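Local coordinates for Endoglucanase(Endo-1,4-beta-glucanase)protein (Pseudomonas stutzeri, PDB 6R2J), which probably hydrolyses beta-1,4-glycosidic bonds of cellulose-like glucans as a family 5 endoglucanase, and binds cellobiose in its sugar cleft, at residues W179-A182 with Y183-P186; L270-L273 with N274-V278; I238-L241 with Q242-Q246. One frame throughout, in Å; residues are numbered along the deposited sequence. Where two conformers were deposited one is given.

Contact 1: W179-A182 with Y183-P186; sequences WSSA and YHWP. With BGC (beta-D-glucopyranose), chain E; BGC (beta-D-glucopyranose), chain B.
Ser181 overlaps the edge of the His184 imidazole, its hydroxyl lying near the ring plane. OG and His184 ND1 are hydrogen-bonded at 2.6 Å. The hydroxyl reaches the ring because OG stands opposite the backbone N (chi1 170°), beside the carbonyl carbon. A water also bonds to Ser181 OG and accepts from Tyr183 N, so hydroxyl, imidazole and backbone are tied together round the turn. Tyr183 CD2 sits over one face of the His184 ring, and Phe213 meets both rings. Trp185 is buried. Ser180 OG meets its indole at the edge, in plane, 3.3 Å from Trp185 CZ3. That hydroxyl is also hydrogen-bonded to Gly176 N. Trp185 N bonds to Ala182 O at 3.3 Å, coming from above the carbonyl plane. Trp185 then packs on strand 201-206, and its ring meets Trp240 edge-to-face.

The same short stretch handles the sugar. One face of the Trp179 indole is covered by one glucose, whose C3 lies over the ring centre, 3.7 Å from Trp179 CD2. This is consistent with a CH-pi contact. His146 stacks with the same indole. The second glucose sits against the backbone, with O3 2.7 Å from Trp179 O, and its O4 gives that carbonyl a weak hydrogen bond at 3.1 Å. Arg178, Asp212 and Ser214 also bond to the bound sugar. An aromatic platform for a sugar ring, in the short helical turn and loop that follow strand 171-175 of the TIM barrel, is characteristic of the substrate cleft of glycoside hydrolases.

Contact 2: L270-L273 with N274-V278; sequences LAYL and NDNCV
Tyr272 and Asn276 meet one turn apart, with the amide nitrogen over one face of the phenol ring. Asn276 ND2 lies 3.3 Å from Tyr272 CE1, and the ring and amide planes are 72° apart. The same ND2 gives a hydrogen bond of 2.9 Å to Tyr272 O. That oxygen lies in the amide plane, so the bond fixes how the amide is turned. With CG opposite the carbonyl carbon (chi1 -67°), the Asn276 side chain folds back along the helix to reach it. With an alanine in place of Asn276, Tyr272 O would probably lose its side-chain donor and part of the ring face would be uncovered.

The backbone closes helix 260-276 with a Schellman motif. Cys277 takes the positive phi, and its N bonds to Asn274 O at 2.9 Å. Val278 N reaches Leu273 O at 3.0 Å in a nearly straight bond (174°). Asn276 N also bonds to Leu273 O, from the opposite face of the carbonyl plane. Past the cap, Val278 points back toward the helix. Its CG1 touches Leu273 CD2 at 4.1 Å, the two side chains crossing obliquely. Leu273 also packs on His14 and Ser280, in strands 14-18 and 280-285 of the barrel. The Asn274 amide has its partners outside the helix end: OD1 bonds to His14 NE2 and ND2 to His313 O. Cys277 forms a disulfide with Cys318.

Contact 3: I238-L241 with Q242-Q246; sequences IEWL and QKHGQ
Trp240 CG stands opposite its backbone N (chi1 -175°), while His244 CG stands opposite its carbonyl carbon (chi1 -70°), and the two torsions bring the rings together one helical turn apart. The imidazole lies obliquely over one face of the indole. The centroids of the imidazole and the five-membered ring are 3.9 Å apart, with the planes at 31°. His244 ND1 sits over the rim of the indole, 3.4 Å from Trp240 CE2. ND1 also donates to Trp240 O at 2.9 Å, and that oxygen lies in the imidazole plane. His244 N reaches the same oxygen from the opposite face of the carbonyl plane, so two bonds from one residue grip it.

Next to this pair the helix ends in a Schellman motif. Gly245 takes the positive phi, and its N bonds to Gln242 O. Gln246 N bonds to Leu241 O at 3.0 Å, nearly straight. Leu241 CD2 and Gln246 CB then touch at 4.1 Å, their side chains crossing at about a right angle. Further back, Ile238 CG2 rests 4.0 Å from Gln242 CD. Trp240 NE1 bonds to Ala190 O, and its ring meets Tyr203 edge-to-face.

The ND1 bond to a backbone carbonyl requires a proton on that nitrogen. The imidazole is thus held by its own N-H as well as by the indole face, and any positive charge on it would probably be eased by the helix C-terminus.

How the contacts relate
Contact 1 belongs to the sugar cleft, while contacts 2 and 3 are C-terminal caps of two barrel helices, 260-276 and 229-244. Contact 1 is the most buried, with four of its seven touching residues in the interior. Contacts 2 and 3 each have three of nine, and contact 3 has the most exposed ones. Contact 1 joins a serine hydroxyl, a histidine, a water and sugar. The two caps share a Schellman motif and a side-chain bond to a carbonyl one turn back, from an amide in contact 2 and an imidazole in contact 3. Contact 3 touches contact 1 through their tryptophans and contact 2 through Ile238 and Tyr272. Contacts 1 and 2 do not touch.

Contact 1: W179-A182 with Y183-P186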
# COMPACT_ATOMS: atom_id res chain seq x y z
N TRP A 179 12.68 -0.20 -4.46
CA TRP A 179 11.44 -0.95 -4.22
C TRP A 179 10.76 -0.53 -2.93
O TRP A 179 10.04 -1.32 -2.30
CB TRP A 179 11.64 -2.47 -4.27
CG TRP A 179 12.36 -2.98 -5.51
CD1 TRP A 179 13.71 -2.97 -5.72
CD2 TRP A 179 11.78 -3.62 -6.68
NE1 TRP A 179 14.01 -3.54 -6.95
CE2 TRP A 179 12.85 -3.95 -7.55
CE3 TRP A 179 10.48 -3.92 -7.08
CZ2 TRP A 179 12.64 -4.60 -8.78
CZ3 TRP A 179 10.29 -4.55 -8.31
CH2 TRP A 179 11.36 -4.88 -9.13
N SER A 180 11.00 0.71 -2.49
CA SER A 180 10.50 1.23 -1.22
C SER A 180 10.81 0.27 -0.06
O SER A 180 10.02 0.12 0.87
CB SER A 180 9.02 1.57 -1.26
OG SER A 180 8.75 2.57 -0.29
N SER A 181 12.01 -0.30 -0.08
CA SER A 181 12.52 -1.08 1.03
C SER A 181 12.66 -0.26 2.31
O SER A 181 13.29 0.80 2.32
CB SER A 181 13.89 -1.63 0.63
OG SER A 181 14.54 -2.21 1.74
N ALA A 182 12.11 -0.79 3.39
CA ALA A 182 12.23 -0.14 4.69
C ALA A 182 13.65 -0.23 5.23
O ALA A 182 14.19 0.75 5.77
CB ALA A 182 11.25 -0.79 5.66
N TYR A 183 14.29 -1.39 5.09
CA TYR A 183 15.64 -1.57 5.62
C TYR A 183 16.62 -0.61 4.97
O TYR A 183 17.50 -0.03 5.63
CB TYR A 183 16.07 -3.04 5.39
CG TYR A 183 17.48 -3.31 5.81
CD1 TYR A 183 17.81 -3.43 7.16
CD2 TYR A 183 18.51 -3.38 4.87
CE1 TYR A 183 19.13 -3.62 7.56
CE2 TYR A 183 19.82 -3.56 5.26
CZ TYR A 183 20.11 -3.69 6.60
OH TYR A 183 21.40 -3.88 6.99
N HIS A 184 16.48 -0.41 3.66
CA HIS A 184 17.41 0.39 2.88
C HIS A 184 17.06 1.87 2.87
O HIS A 184 17.85 2.66 2.32
CB HIS A 184 17.47 -0.14 1.43
CG HIS A 184 17.93 -1.56 1.31
ND1 HIS A 184 17.07 -2.63 1.17
CD2 HIS A 184 19.18 -2.10 1.32
CE1 HIS A 184 17.76 -3.76 1.10
NE2 HIS A 184 19.05 -3.46 1.18
N TRP A 185 15.91 2.24 3.44
CA TRP A 185 15.37 3.59 3.32
C TRP A 185 16.38 4.68 3.65
O TRP A 185 16.51 5.64 2.87
CB TRP A 185 14.13 3.66 4.22
CG TRP A 185 13.38 4.88 3.98
CD1 TRP A 185 13.66 6.12 4.48
CD2 TRP A 185 12.25 5.02 3.15
NE1 TRP A 185 12.77 7.04 3.97
CE2 TRP A 185 11.88 6.38 3.17
CE3 TRP A 185 11.50 4.12 2.37
CZ2 TRP A 185 10.78 6.88 2.43
CZ3 TRP A 185 10.42 4.61 1.66
CH2 TRP A 185 10.06 5.97 1.70
N PRO A 186 17.11 4.62 4.78
CA PRO A 186 17.97 5.75 5.15
C PRO A 186 19.15 5.91 4.24
O PRO A 186 19.75 6.98 4.20
CB PRO A 186 18.45 5.41 6.57
CG PRO A 186 17.67 4.29 7.01
CD PRO A 186 17.09 3.57 5.81
C2 BGC E . 12.90 -4.80 -1.79
C3 BGC E . 12.06 -3.85 -0.99
C4 BGC E . 10.66 -4.25 -1.33
C5 BGC E . 10.40 -5.70 -1.60
C6 BGC E . 8.91 -5.75 -1.83
C1 BGC E . 12.52 -6.24 -2.22
O2 BGC E . 14.27 -4.63 -1.26
O3 BGC E . 12.28 -2.48 -1.34
O4 BGC E . 10.02 -3.63 -0.23
O5 BGC E . 11.18 -6.07 -2.84
O6 BGC E . 8.63 -6.97 -2.55
C2 BGC B . 12.68 -8.01 -6.12
C3 BGC B . 12.41 -6.94 -5.10
C4 BGC B . 13.48 -7.22 -4.08
C5 BGC B . 14.94 -7.14 -4.65
C6 BGC B . 16.05 -7.55 -3.66
C1 BGC B . 14.00 -7.71 -6.86
O1 BGC B . 14.28 -8.50 -7.97
O2 BGC B . 11.69 -8.10 -7.14
O3 BGC B . 11.18 -7.04 -4.37
O4 BGC B . 13.65 -6.42 -2.92
O5 BGC B . 15.22 -7.79 -5.95
O6 BGC B . 15.70 -7.02 -2.39
O HOH W 1 13.04 -3.86 3.48

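Contact 2: L270-L273 with N274-V278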
# COMPACT_ATOMS: atom_id res chain seq x y z
N LEU A 270 4.60 -6.47 14.11
CA LEU A 270 3.37 -5.75 14.43
C LEU A 270 3.42 -5.13 15.83
O LEU A 270 2.91 -4.03 16.04
CB LEU A 270 2.16 -6.68 14.27
CG LEU A 270 1.80 -7.04 12.82
CD1 LEU A 270 0.54 -7.95 12.76
CD2 LEU A 270 1.55 -5.83 11.94
N ALA A 271 4.05 -5.82 16.80
CA ALA A 271 4.18 -5.27 18.14
C ALA A 271 4.99 -3.99 18.12
O ALA A 271 4.60 -2.99 18.73
CB ALA A 271 4.84 -6.32 19.05
N TYR A 272 6.11 -4.01 17.39
CA TYR A 272 6.96 -2.83 17.22
C TYR A 272 6.22 -1.71 16.51
O TYR A 272 6.34 -0.54 16.87
CB TYR A 272 8.19 -3.23 16.41
CG TYR A 272 9.10 -2.10 16.03
CD1 TYR A 272 9.69 -1.31 17.01
CD2 TYR A 272 9.40 -1.83 14.69
CE1 TYR A 272 10.54 -0.27 16.68
CE2 TYR A 272 10.26 -0.79 14.34
CZ TYR A 272 10.83 -0.02 15.34
OH TYR A 272 11.69 1.01 15.02
N LEU A 273 5.46 -2.04 15.47
CA LEU A 273 4.67 -1.02 14.79
C LEU A 273 3.69 -0.35 15.74
O LEU A 273 3.57 0.87 15.74
CB LEU A 273 3.97 -1.67 13.62
CG LEU A 273 4.97 -2.13 12.57
CD1 LEU A 273 4.17 -2.52 11.33
CD2 LEU A 273 5.99 -1.07 12.24
N ASN A 274 3.00 -1.14 16.56
CA ASN A 274 2.06 -0.58 17.52
C ASN A 274 2.76 0.36 18.48
O ASN A 274 2.24 1.44 18.79
CB ASN A 274 1.36 -1.68 18.32
CG ASN A 274 0.05 -2.12 17.69
OD1 ASN A 274 -0.41 -1.54 16.72
ND2 ASN A 274 -0.56 -3.14 18.26
N ASP A 275 3.96 -0.02 18.96
CA ASP A 275 4.67 0.82 19.92
C ASP A 275 4.96 2.21 19.34
O ASP A 275 5.17 3.17 20.10
CB ASP A 275 5.99 0.15 20.30
CG ASP A 275 5.79 -1.16 21.01
OD1 ASP A 275 4.69 -1.35 21.62
OD2 ASP A 275 6.74 -1.98 20.97
N ASN A 276 5.02 2.31 18.01
CA ASN A 276 5.25 3.57 17.31
C ASN A 276 3.99 4.15 16.65
O ASN A 276 4.07 5.22 16.03
CB ASN A 276 6.34 3.40 16.26
CG ASN A 276 7.67 3.13 16.86
OD1 ASN A 276 8.41 4.07 17.18
ND2 ASN A 276 7.98 1.84 17.08
N CYS A 277 2.84 3.50 16.82
CA CYS A 277 1.54 3.90 16.19
C CYS A 277 1.71 4.01 14.67
O CYS A 277 1.17 4.97 14.09
CB CYS A 277 1.02 5.22 16.75
SG CYS A 277 0.60 5.20 18.51
N VAL A 278 2.40 3.05 14.04
CA VAL A 278 2.68 3.06 12.60
C VAL A 278 1.76 2.02 11.94
O VAL A 278 1.78 0.86 12.37
CB VAL A 278 4.16 2.77 12.29
CG1 VAL A 278 4.32 2.39 10.85
CG2 VAL A 278 5.01 3.99 12.67

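Contact 3: I238-L241 with Q242-Q246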
# COMPACT_ATOMS: atom_id res chain seq x y z
N ILE A 238 11.59 3.75 10.53
CA ILE A 238 11.03 4.47 11.68
C ILE A 238 11.99 5.56 12.14
O ILE A 238 11.59 6.70 12.39
CB ILE A 238 10.69 3.47 12.81
CG1 ILE A 238 9.70 2.41 12.29
CG2 ILE A 238 10.27 4.22 14.08
CD1 ILE A 238 8.67 2.90 11.34
N GLU A 239 13.27 5.23 12.25
CA GLU A 239 14.24 6.19 12.74
C GLU A 239 14.40 7.35 11.78
O GLU A 239 14.51 8.50 12.20
CB GLU A 239 15.59 5.50 12.96
CG GLU A 239 15.60 4.64 14.23
CD GLU A 239 16.93 4.03 14.51
OE1 GLU A 239 17.87 4.38 13.79
OE2 GLU A 239 17.03 3.20 15.43
N TRP A 240 14.39 7.06 10.48
CA TRP A 240 14.38 8.14 9.49
C TRP A 240 13.11 8.98 9.59
O TRP A 240 13.17 10.21 9.51
CB TRP A 240 14.46 7.53 8.09
CG TRP A 240 14.59 8.49 7.00
CD1 TRP A 240 15.75 8.97 6.43
CD2 TRP A 240 13.51 9.10 6.27
NE1 TRP A 240 15.45 9.85 5.42
CE2 TRP A 240 14.09 9.95 5.30
CE3 TRP A 240 12.12 9.02 6.35
CZ2 TRP A 240 13.31 10.71 4.41
CZ3 TRP A 240 11.34 9.78 5.46
CH2 TRP A 240 11.94 10.61 4.51
N LEU A 241 11.95 8.33 9.74
CA LEU A 241 10.72 9.08 9.97
C LEU A 241 10.81 9.98 11.21
O LEU A 241 10.52 11.17 11.14
CB LEU A 241 9.55 8.11 10.11
CG LEU A 241 9.24 7.36 8.81
CD1 LEU A 241 8.33 6.16 9.14
CD2 LEU A 241 8.60 8.21 7.77
N GLN A 242 11.22 9.43 12.34
CA GLN A 242 11.30 10.27 13.54
C GLN A 242 12.25 11.44 13.33
O GLN A 242 11.95 12.57 13.74
CB GLN A 242 11.73 9.41 14.73
CG GLN A 242 10.72 8.31 15.08
CD GLN A 242 11.16 7.42 16.22
OE1 GLN A 242 10.40 7.21 17.19
NE2 GLN A 242 12.38 6.91 16.13
N LYS A 243 13.40 11.20 12.71
CA LYS A 243 14.39 12.27 12.56
C LYS A 243 13.87 13.38 11.65
O LYS A 243 14.09 14.56 11.92
CB LYS A 243 15.71 11.71 12.05
CG LYS A 243 16.47 10.86 13.08
CD LYS A 243 17.56 11.68 13.76
CE LYS A 243 17.74 11.26 15.21
NZ LYS A 243 18.87 11.97 15.88
N HIS A 244 13.16 13.01 10.58
CA HIS A 244 12.61 14.01 9.68
C HIS A 244 11.24 14.53 10.09
O HIS A 244 10.67 15.32 9.35
CB HIS A 244 12.52 13.43 8.29
CG HIS A 244 13.84 13.23 7.67
ND1 HIS A 244 14.61 12.12 7.92
CD2 HIS A 244 14.58 14.04 6.89
CE1 HIS A 244 15.76 12.24 7.27
NE2 HIS A 244 15.76 13.39 6.64
N GLY A 245 10.72 14.10 11.23
CA GLY A 245 9.43 14.54 11.70
C GLY A 245 8.26 14.14 10.82
O GLY A 245 7.30 14.91 10.69
N GLN A 246 8.29 12.94 10.27
CA GLN A 246 7.31 12.53 9.27
C GLN A 246 6.57 11.28 9.72
O GLN A 246 7.03 10.56 10.62
CB GLN A 246 7.99 12.24 7.93
CG GLN A 246 8.80 13.45 7.42
CD GLN A 246 7.90 14.67 7.18
OE1 GLN A 246 8.32 15.82 7.30
NE2 GLN A 246 6.65 14.41 6.82